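Local coordinates for plasmin and fibronectin-binding protein A (Streptococcus pneumoniae, PDB 4MR0) that acts as a fibronectin-dependent surface adhesin and invasin that binds human fibronectin, plasmin, plasminogen and serum albumin, at residues D131-A134 with I135-I139; T200-G203 with A204-E207; A226-E230 with G231-K235; Y418-T421 with K422-L425. All coordinates share one frame; numbering follows the deposited sequence.

Contact 1 of 4, residues D131-A134 with I135-I139; sequences DRQA and IQDAI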
loop_
_atom_site.group_PDB
_atom_site.type_symbol
_atom_site.label_atom_id
_atom_site.label_comp_id
_atom_site.label_asym_id
_atom_site.label_seq_id
_atom_site.Cartn_x
_atom_site.Cartn_y
_atom_site.Cartn_z
ATOM N N ASP A 131 18.948 -24.186 0.155
ATOM C CA ASP A 131 18.868 -24.214 1.613
ATOM C C ASP A 131 17.463 -24.270 2.203
ATOM O O ASP A 131 17.306 -24.175 3.419
ATOM C CB ASP A 131 19.586 -22.999 2.207
ATOM C CG ASP A 131 21.090 -23.102 2.095
ATOM O OD1 ASP A 131 21.589 -24.187 1.734
ATOM O OD2 ASP A 131 21.776 -22.101 2.378
ATOM N N ARG A 132 16.447 -24.427 1.363
ATOM C CA ARG A 132 15.078 -24.474 1.868
ATOM C C ARG A 132 14.844 -25.523 2.960
ATOM O O ARG A 132 14.379 -25.194 4.050
ATOM C CB ARG A 132 14.082 -24.727 0.735
ATOM C CG ARG A 132 12.624 -24.679 1.215
ATOM C CD ARG A 132 11.694 -25.421 0.276
ATOM N NE ARG A 132 12.037 -26.837 0.174
ATOM C CZ ARG A 132 11.853 -27.732 1.144
ATOM N NH1 ARG A 132 11.318 -27.364 2.299
ATOM N NH2 ARG A 132 12.214 -29.000 0.958
ATOM N N GLN A 133 15.163 -26.783 2.678
ATOM C CA GLN A 133 14.925 -27.830 3.670
ATOM C C GLN A 133 15.630 -27.570 4.995
ATOM O O GLN A 133 15.080 -27.853 6.058
ATOM C CB GLN A 133 15.344 -29.200 3.128
ATOM C CG GLN A 133 14.840 -30.365 3.980
ATOM C CD GLN A 133 13.322 -30.394 4.089
ATOM O OE1 GLN A 133 12.755 -30.205 5.168
ATOM N NE2 GLN A 133 12.659 -30.632 2.967
ATOM N N ALA A 134 16.850 -27.042 4.935
ATOM C CA ALA A 134 17.605 -26.747 6.148
ATOM C C ALA A 134 16.889 -25.659 6.944
ATOM O O ALA A 134 16.746 -25.757 8.168
ATOM C CB ALA A 134 19.022 -26.293 5.789
ATOM N N ILE A 135 16.449 -24.622 6.240
ATOM C CA ILE A 135 15.732 -23.515 6.860
ATOM C C ILE A 135 14.414 -24.015 7.462
ATOM O O ILE A 135 14.073 -23.683 8.590
ATOM C CB ILE A 135 15.457 -22.394 5.820
ATOM C CG1 ILE A 135 16.787 -21.794 5.359
ATOM C CG2 ILE A 135 14.557 -21.309 6.425
ATOM C CD1 ILE A 135 16.694 -20.958 4.084
ATOM N N GLN A 136 13.685 -24.838 6.718
ATOM C CA GLN A 136 12.419 -25.358 7.224
ATOM C C GLN A 136 12.630 -26.219 8.472
ATOM O O GLN A 136 11.854 -26.141 9.424
ATOM C CB GLN A 136 11.710 -26.176 6.147
ATOM C CG GLN A 136 10.250 -26.491 6.471
ATOM C CD GLN A 136 9.403 -25.237 6.669
ATOM O OE1 GLN A 136 9.010 -24.901 7.790
ATOM N NE2 GLN A 136 9.130 -24.534 5.580
ATOM N N ASP A 137 13.677 -27.042 8.470
ATOM C CA ASP A 137 13.960 -27.894 9.623
ATOM C C ASP A 137 14.281 -27.040 10.848
ATOM O O ASP A 137 13.923 -27.390 11.972
ATOM C CB ASP A 137 15.134 -28.843 9.330
ATOM C CG ASP A 137 14.841 -29.803 8.189
ATOM O OD1 ASP A 137 13.666 -30.184 8.016
ATOM O OD2 ASP A 137 15.790 -30.190 7.471
ATOM N N ALA A 138 14.960 -25.921 10.628
ATOM C CA ALA A 138 15.307 -25.024 11.718
ATOM C C ALA A 138 14.021 -24.461 12.309
ATOM O O ALA A 138 13.825 -24.466 13.524
ATOM C CB ALA A 138 16.189 -23.892 11.211
ATOM N N ILE A 139 13.143 -23.978 11.434
ATOM C CA ILE A 139 11.874 -23.413 11.861
ATOM C C ILE A 139 11.032 -24.455 12.589
ATOM O O ILE A 139 10.476 -24.179 13.652
ATOM C CB ILE A 139 11.081 -22.865 10.648
ATOM C CG1 ILE A 139 11.804 -21.644 10.065
ATOM C CG2 ILE A 139 9.673 -22.488 11.067
ATOM C CD1 ILE A 139 11.200 -21.134 8.780
#

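Contact 2 of 4, residues T200-G203 with A204-E207; sequences TDDG and AQVE. With MN (manganese (II) ion), chain F.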
loop_
_atom_site.group_PDB
_atom_site.type_symbol
_atom_site.label_atom_id
_atom_site.label_comp_id
_atom_site.label_asym_id
_atom_site.label_seq_id
_atom_site.Cartn_x
_atom_site.Cartn_y
_atom_site.Cartn_z
ATOM N N THR A 200 1.024 -26.519 -1.766
ATOM C CA THR A 200 1.723 -27.530 -2.552
ATOM C C THR A 200 1.598 -27.167 -4.027
ATOM O O THR A 200 2.538 -26.667 -4.639
ATOM C CB THR A 200 1.121 -28.934 -2.315
ATOM O OG1 THR A 200 -0.305 -28.880 -2.461
ATOM C CG2 THR A 200 1.459 -29.427 -0.918
ATOM N N ASP A 201 0.425 -27.412 -4.596
ATOM C CA ASP A 201 0.181 -27.083 -5.996
ATOM C C ASP A 201 -1.228 -26.539 -6.143
ATOM O O ASP A 201 -2.079 -26.759 -5.281
ATOM C CB ASP A 201 0.350 -28.320 -6.882
ATOM C CG ASP A 201 1.702 -28.991 -6.697
ATOM O OD1 ASP A 201 1.823 -29.856 -5.801
ATOM O OD2 ASP A 201 2.652 -28.638 -7.431
ATOM N N ASP A 202 -1.474 -25.817 -7.227
ATOM C CA ASP A 202 -2.798 -25.258 -7.457
ATOM C C ASP A 202 -3.774 -26.420 -7.638
ATOM O O ASP A 202 -3.467 -27.399 -8.323
ATOM C CB ASP A 202 -2.778 -24.359 -8.695
ATOM C CG ASP A 202 -4.080 -23.612 -8.893
ATOM O OD1 ASP A 202 -4.714 -23.240 -7.881
ATOM O OD2 ASP A 202 -4.460 -23.381 -10.060
ATOM N N GLY A 203 -4.934 -26.319 -7.000
ATOM C CA GLY A 203 -5.920 -27.376 -7.089
ATOM C C GLY A 203 -5.856 -28.262 -5.863
ATOM O O GLY A 203 -6.748 -29.077 -5.625
ATOM N N ALA A 204 -4.797 -28.096 -5.077
ATOM C CA ALA A 204 -4.607 -28.880 -3.858
ATOM C C ALA A 204 -4.533 -27.982 -2.622
ATOM O O ALA A 204 -4.029 -28.401 -1.576
ATOM C CB ALA A 204 -3.338 -29.707 -3.966
ATOM N N GLN A 205 -5.029 -26.752 -2.737
ATOM C CA GLN A 205 -5.001 -25.833 -1.600
ATOM C C GLN A 205 -5.726 -26.429 -0.405
ATOM O O GLN A 205 -6.629 -27.246 -0.558
ATOM C CB GLN A 205 -5.645 -24.488 -1.954
ATOM C CG GLN A 205 -4.764 -23.569 -2.790
ATOM C CD GLN A 205 -4.920 -23.807 -4.278
ATOM O OE1 GLN A 205 -5.206 -24.929 -4.719
ATOM N NE2 GLN A 205 -4.719 -22.754 -5.064
ATOM N N VAL A 206 -5.312 -26.022 0.789
ATOM C CA VAL A 206 -5.936 -26.495 2.015
ATOM C C VAL A 206 -6.339 -25.282 2.839
ATOM O O VAL A 206 -5.892 -24.159 2.575
ATOM C CB VAL A 206 -4.967 -27.365 2.860
ATOM C CG1 VAL A 206 -4.616 -28.650 2.112
ATOM C CG2 VAL A 206 -3.705 -26.575 3.183
ATOM N N GLU A 207 -7.191 -25.505 3.832
ATOM C CA GLU A 207 -7.631 -24.433 4.713
ATOM C C GLU A 207 -6.461 -24.090 5.639
ATOM O O GLU A 207 -5.791 -24.988 6.150
ATOM C CB GLU A 207 -8.823 -24.913 5.544
ATOM C CG GLU A 207 -9.426 -23.864 6.457
ATOM C CD GLU A 207 -10.407 -22.942 5.748
ATOM O OE1 GLU A 207 -10.634 -23.115 4.531
ATOM O OE2 GLU A 207 -10.957 -22.043 6.416
HETATM MN MN MN F . 4.737 -26.298 -4.479
HETATM O O HOH W 1 -2.075 -30.394 -0.758
HETATM O O HOH W 2 5.050 -27.513 -6.508
HETATM O O HOH W 3 -8.191 -27.735 -3.030
HETATM O O HOH W 4 4.935 -28.183 -3.234
HETATM O O HOH W 5 4.716 -25.288 -2.319
#

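Contact 3 of 4, residues A226-E230 with G231-K235; sequences ALNEE and GTKAK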
loop_
_atom_site.group_PDB
_atom_site.type_symbol
_atom_site.label_atom_id
_atom_site.label_comp_id
_atom_site.label_asym_id
_atom_site.label_seq_id
_atom_site.Cartn_x
_atom_site.Cartn_y
_atom_site.Cartn_z
ATOM N N ALA A 226 14.174 -9.145 -11.320
ATOM C CA ALA A 226 14.713 -8.330 -12.414
ATOM C C ALA A 226 14.397 -8.963 -13.774
ATOM O O ALA A 226 14.414 -10.191 -13.919
ATOM C CB ALA A 226 16.224 -8.152 -12.250
ATOM N N LEU A 227 14.114 -8.118 -14.763
ATOM C CA LEU A 227 13.753 -8.578 -16.103
ATOM C C LEU A 227 14.916 -9.036 -16.972
ATOM O O LEU A 227 16.069 -8.670 -16.739
ATOM C CB LEU A 227 13.016 -7.474 -16.860
ATOM C CG LEU A 227 11.748 -6.876 -16.249
ATOM C CD1 LEU A 227 11.217 -5.804 -17.183
ATOM C CD2 LEU A 227 10.709 -7.962 -16.021
ATOM N N ASN A 228 14.589 -9.843 -17.981
ATOM C CA ASN A 228 15.578 -10.326 -18.936
ATOM C C ASN A 228 15.846 -9.149 -19.868
ATOM O O ASN A 228 15.136 -8.145 -19.816
ATOM C CB ASN A 228 15.037 -11.520 -19.736
ATOM C CG ASN A 228 13.664 -11.257 -20.330
ATOM O OD1 ASN A 228 13.306 -10.114 -20.618
ATOM N ND2 ASN A 228 12.893 -12.320 -20.530
ATOM N N GLU A 229 16.852 -9.267 -20.726
ATOM C CA GLU A 229 17.186 -8.165 -21.623
ATOM C C GLU A 229 16.025 -7.718 -22.512
ATOM O O GLU A 229 15.948 -6.549 -22.889
ATOM C CB GLU A 229 18.401 -8.526 -22.480
ATOM C CG GLU A 229 19.068 -7.308 -23.114
ATOM C CD GLU A 229 20.326 -7.667 -23.881
ATOM O OE1 GLU A 229 20.870 -6.780 -24.583
ATOM O OE2 GLU A 229 20.776 -8.831 -23.778
ATOM N N GLU A 230 15.118 -8.634 -22.841
ATOM C CA GLU A 230 13.969 -8.285 -23.673
ATOM C C GLU A 230 12.894 -7.587 -22.842
ATOM O O GLU A 230 11.968 -6.991 -23.389
ATOM C CB GLU A 230 13.350 -9.530 -24.322
ATOM C CG GLU A 230 14.316 -10.402 -25.102
ATOM C CD GLU A 230 15.002 -11.435 -24.227
ATOM O OE1 GLU A 230 15.722 -11.043 -23.281
ATOM O OE2 GLU A 230 14.817 -12.645 -24.487
ATOM N N GLY A 231 13.018 -7.676 -21.520
ATOM C CA GLY A 231 12.044 -7.054 -20.638
ATOM C C GLY A 231 10.670 -7.688 -20.749
ATOM O O GLY A 231 9.651 -7.004 -20.659
ATOM N N THR A 232 10.638 -9.001 -20.938
ATOM C CA THR A 232 9.381 -9.729 -21.072
ATOM C C THR A 232 9.164 -10.742 -19.945
ATOM O O THR A 232 8.047 -11.212 -19.734
ATOM C CB THR A 232 9.332 -10.493 -22.410
ATOM O OG1 THR A 232 10.357 -11.496 -22.418
ATOM C CG2 THR A 232 9.560 -9.543 -23.579
ATOM N N LYS A 233 10.234 -11.078 -19.230
ATOM C CA LYS A 233 10.157 -12.050 -18.143
ATOM C C LYS A 233 11.202 -11.775 -17.073
ATOM O O LYS A 233 12.138 -11.006 -17.284
ATOM C CB LYS A 233 10.400 -13.468 -18.681
ATOM C CG LYS A 233 9.363 -13.979 -19.662
ATOM C CD LYS A 233 8.047 -14.263 -18.964
ATOM C CE LYS A 233 7.041 -14.871 -19.922
ATOM N NZ LYS A 233 5.769 -15.198 -19.224
ATOM N N ALA A 234 11.034 -12.417 -15.920
ATOM C CA ALA A 234 11.999 -12.283 -14.843
ATOM C C ALA A 234 13.206 -13.067 -15.343
ATOM O O ALA A 234 13.097 -14.248 -15.673
ATOM C CB ALA A 234 11.458 -12.899 -13.558
ATOM N N LYS A 235 14.345 -12.396 -15.413
ATOM C CA LYS A 235 15.581 -13.000 -15.890
ATOM C C LYS A 235 15.978 -14.328 -15.244
ATOM O O LYS A 235 16.294 -15.285 -15.949
ATOM C CB LYS A 235 16.723 -11.996 -15.731
ATOM C CG LYS A 235 18.091 -12.536 -16.095
ATOM C CD LYS A 235 19.140 -11.455 -15.945
ATOM C CE LYS A 235 20.526 -11.989 -16.249
ATOM N NZ LYS A 235 21.553 -10.909 -16.170
#

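Contact 4 of 4, residues Y418-T421 with K422-L425; sequences YKNT and KDLL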
loop_
_atom_site.group_PDB
_atom_site.type_symbol
_atom_site.label_atom_id
_atom_site.label_comp_id
_atom_site.label_asym_id
_atom_site.label_seq_id
_atom_site.Cartn_x
_atom_site.Cartn_y
_atom_site.Cartn_z
ATOM N N TYR A 418 -14.588 0.849 -4.938
ATOM C CA TYR A 418 -14.560 -0.279 -5.866
ATOM C C TYR A 418 -15.672 -0.129 -6.908
ATOM O O TYR A 418 -16.814 0.165 -6.559
ATOM C CB TYR A 418 -14.757 -1.589 -5.100
ATOM C CG TYR A 418 -14.543 -2.831 -5.944
ATOM C CD1 TYR A 418 -13.278 -3.146 -6.441
ATOM C CD2 TYR A 418 -15.607 -3.687 -6.254
ATOM C CE1 TYR A 418 -13.069 -4.281 -7.229
ATOM C CE2 TYR A 418 -15.410 -4.824 -7.046
ATOM C CZ TYR A 418 -14.139 -5.114 -7.530
ATOM O OH TYR A 418 -13.926 -6.221 -8.324
ATOM N N LYS A 419 -15.334 -0.328 -8.179
ATOM C CA LYS A 419 -16.314 -0.211 -9.258
ATOM C C LYS A 419 -17.390 -1.287 -9.138
ATOM O O LYS A 419 -17.148 -2.453 -9.446
ATOM C CB LYS A 419 -15.620 -0.316 -10.618
ATOM C CG LYS A 419 -16.563 -0.176 -11.808
ATOM C CD LYS A 419 -15.791 0.069 -13.092
ATOM C CE LYS A 419 -16.728 0.356 -14.254
ATOM N NZ LYS A 419 -15.983 0.817 -15.460
ATOM N N ASN A 420 -18.573 -0.878 -8.689
ATOM C CA ASN A 420 -19.709 -1.777 -8.502
ATOM C C ASN A 420 -20.992 -0.946 -8.410
ATOM O O ASN A 420 -21.162 -0.166 -7.472
ATOM C CB ASN A 420 -19.529 -2.578 -7.210
ATOM C CG ASN A 420 -20.668 -3.545 -6.959
ATOM O OD1 ASN A 420 -21.838 -3.204 -7.136
ATOM N ND2 ASN A 420 -20.332 -4.755 -6.524
ATOM N N THR A 421 -21.897 -1.122 -9.368
ATOM C CA THR A 421 -23.146 -0.363 -9.378
ATOM C C THR A 421 -24.372 -1.179 -8.981
ATOM O O THR A 421 -25.498 -0.687 -9.053
ATOM C CB THR A 421 -23.408 0.236 -10.768
ATOM O OG1 THR A 421 -23.415 -0.811 -11.748
ATOM C CG2 THR A 421 -22.327 1.246 -11.120
ATOM N N LYS A 422 -24.157 -2.416 -8.548
ATOM C CA LYS A 422 -25.265 -3.282 -8.163
ATOM C C LYS A 422 -25.424 -3.446 -6.660
ATOM O O LYS A 422 -26.542 -3.534 -6.154
ATOM C CB LYS A 422 -25.084 -4.666 -8.788
ATOM C CG LYS A 422 -25.018 -4.679 -10.309
ATOM C CD LYS A 422 -24.680 -6.077 -10.811
ATOM C CE LYS A 422 -24.651 -6.143 -12.333
ATOM N NZ LYS A 422 -24.290 -7.520 -12.787
ATOM N N ASP A 423 -24.303 -3.489 -5.947
ATOM C CA ASP A 423 -24.334 -3.681 -4.502
ATOM C C ASP A 423 -24.065 -2.432 -3.670
ATOM O O ASP A 423 -23.360 -1.522 -4.097
ATOM C CB ASP A 423 -23.325 -4.759 -4.102
ATOM C CG ASP A 423 -23.536 -6.058 -4.846
ATOM O OD1 ASP A 423 -24.643 -6.625 -4.745
ATOM O OD2 ASP A 423 -22.592 -6.507 -5.534
ATOM N N LEU A 424 -24.638 -2.406 -2.473
ATOM C CA LEU A 424 -24.448 -1.294 -1.553
ATOM C C LEU A 424 -23.239 -1.684 -0.706
ATOM O O LEU A 424 -23.377 -2.204 0.400
ATOM C CB LEU A 424 -25.683 -1.125 -0.665
ATOM C CG LEU A 424 -25.878 0.237 0.008
ATOM C CD1 LEU A 424 -27.087 0.163 0.934
ATOM C CD2 LEU A 424 -24.632 0.631 0.790
ATOM N N LEU A 425 -22.051 -1.442 -1.250
ATOM C CA LEU A 425 -20.808 -1.791 -0.573
ATOM C C LEU A 425 -20.455 -0.918 0.615
ATOM O O LEU A 425 -20.878 0.234 0.712
ATOM C CB LEU A 425 -19.644 -1.756 -1.563
ATOM C CG LEU A 425 -19.687 -2.747 -2.726
ATOM C CD1 LEU A 425 -18.466 -2.539 -3.604
ATOM C CD2 LEU A 425 -19.741 -4.176 -2.191
HETATM O O HOH W 6 -23.189 -0.009 -5.971
#

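Contact 1 of 4, residues D131-A134 with I135-I139
Ile135 N donates to Asp131 O at 3.0 Å and Gln136 N to Arg132 O at 2.8 Å, successive i to i+4 bonds of the first turn of helix 132-143; the N-H...O angles of 164° and 166° show both to be nearly straight. Ala138 N repeats the step to Ala134 O. Ile135 lays its CG1 branch back over the carbonyl of Asp131, and its terminal CD1 ends 4.0 Å from Asp131 CB. That branch is anti to the carbonyl carbon (chi1 -65°), a torsion that sends it toward the start of the helix. The Ile135 side chain also touches Tyr158, Val160 and Phe153 of the neighbouring strands. The chain of Arg132 bends at chi3 and brings NH1 to 4.0 Å from Gln136 CB, a contact with the aliphatic part of that residue. Asp131 occupies the N-cap position, yet its carboxylate turns away from the helix, OD1 and OD2 accepting from the backbone N of Val124 and Gly125. The apolar side formed by Ile135, Ala138 and Ile139 faces strands 150-153, 156-160 and 164-165, consistent with a helix that covers the N-terminal end of a pectate lyase-like right-handed beta-helix.

Contact 2 of 4, residues T200-G203 with A204-E207
A type II beta turn from Asp201 to Ala204, braced by a glutamine side chain, makes this local surface contact in the loop between strands 194-195 and 211-217, beside a manganese site. Ala204 N closes the turn on Asp201 O at 3.0 Å, the donor standing 35° out of the carbonyl plane. Gln205 then curls back, its chain bent at chi2, and its amide engages the turn twice. OE1 accepts from Gly203 N at 2.7 Å, while NE2 donates to Asp202 OD1 at 2.9 Å along a nearly straight line of 170°, meeting the anti lone pair of that oxygen. These two bonds hold both ends of the amide and fix its rotation; Pro316 O is a second acceptor for NE2. The carboxylate and amide planes stand 73° apart. Just before the turn, Thr200 OG1 touches Ala204 CB at 3.5 Å and shares a water with Ala204 O. The carbonyl of Thr200 binds manganese at 2.2 Å, together with Glu162, His189 and three waters, one of which donates to Asp201 OD2. This segment thus contributes a neutral carbonyl, the Glu162 carboxylate being a direct ligand, and Asp201 probably adds negative potential through its water.

Contact 3 of 4, residues A226-E230 with G231-K235
Asn228 packs into the mouth of the turn that its own backbone opens, and there the contact is tight. Its CG sits between the backbone N and the carbonyl carbon (chi1 50°), which turns the amide inward over the chain ahead. OD1 accepts from Thr232 N at 2.9 Å, the donor tilted 17° from the carbonyl plane, and ND2 donates to Thr232 OG1 at 3.3 Å, with that hydroxyl lying close to the amide plane. One residue thus receives both ends of the amide, which fixes its rotation. The backbone adds the Gly231 N to Asn228 O bond of a type I turn from Asn228 to Gly231, where Gly231 has positive phi (66°), a conformation readily adopted by glycine. Then come Asn228 N to Lys233 O at 2.8 Å and Lys235 N to Ala226 O at 2.7 Å. These last two flank a single bridge between Leu227 and Ala234, whose CA atoms are 4.3 Å apart. Leu227 places CD1 3.8 Å from Gly231 CA and CD2 beside the carbonyl of Lys233, while its side chain also meets Tyr265 and Pro291.

The outer side is looser. Glu229 extends away from the turn, Glu230 offers little more than CB against Thr232 CG2 at 3.9 Å, and the chains of Lys233 and Lys235 run outward after leaving CB near the opposing segment. A single antiparallel bridge at the base, a non-hydrogen-bonded pair flanked by two backbone bonds, an asparagine-filled turn and charged ends directed outward describe a hairpin-like loop between strands 220-222 and 243-252 of the parallel beta-helix.

Contact 4 of 4, residues Y418-T421 with K422-L425
Leu425 sets CD1 against the side of Tyr418 and the beta carbon of Asn420, within the loop between strands 410-415 and 431-440 of the parallel beta-helix. CD1 lies near the plane of the tyrosine ring, at its edge, 4.1 Å from Tyr418 CD2, so no ring face is used; it is 3.8 Å from Asn420 CB. Next to this small apolar patch the contact becomes polar, and an Asx turn is its centre. With CG anti to the backbone N (chi1 -179°), Asn420 carries its amide across to the returning chain. Asn420 OD1 accepts twice, from Lys422 N and from Asp423 N, each at 2.8 Å. The second bond is almost straight at 177°, whereas the first bends to 141°, and both donors are tilted out of the carbonyl plane. Two backbone N-H groups are satisfied in this way by one side-chain oxygen. ND2, the other end of the amide, donates to Asp423, whose carboxylate plane is turned well away from that of the amide. Both ends of Asn420 are consequently anchored, which fixes the rotation of its amide and ties the chain on the two sides of Thr421 together through a single side chain. Asn420 ND2 meets Asp423 OD2 at 3.0 Å, on the anti side of that oxygen and somewhat out of the carboxylate plane.

How the contacts relate
From the N terminus the four contacts follow in series, and none encloses or crosses another. Contact 1 forms the opening turns of helix 132-143, between strands 116-117 and 150-153. Contact 2 closes a tight turn after strand 194-195; its centre is about 21 Å from that of contact 1, on the same side of the chain's centre. Glu162 links their surroundings, touching Arg132 and sharing manganese with Thr200. Contact 3 closes a hairpin-like loop after strand 220-222, and contact 4 folds the loop after strand 410-415, their centres about 38 Å apart. Contacts 2 to 4 thus lie in three separate loops between strands of the beta-helix, while contact 1 belongs to the N-terminal helix.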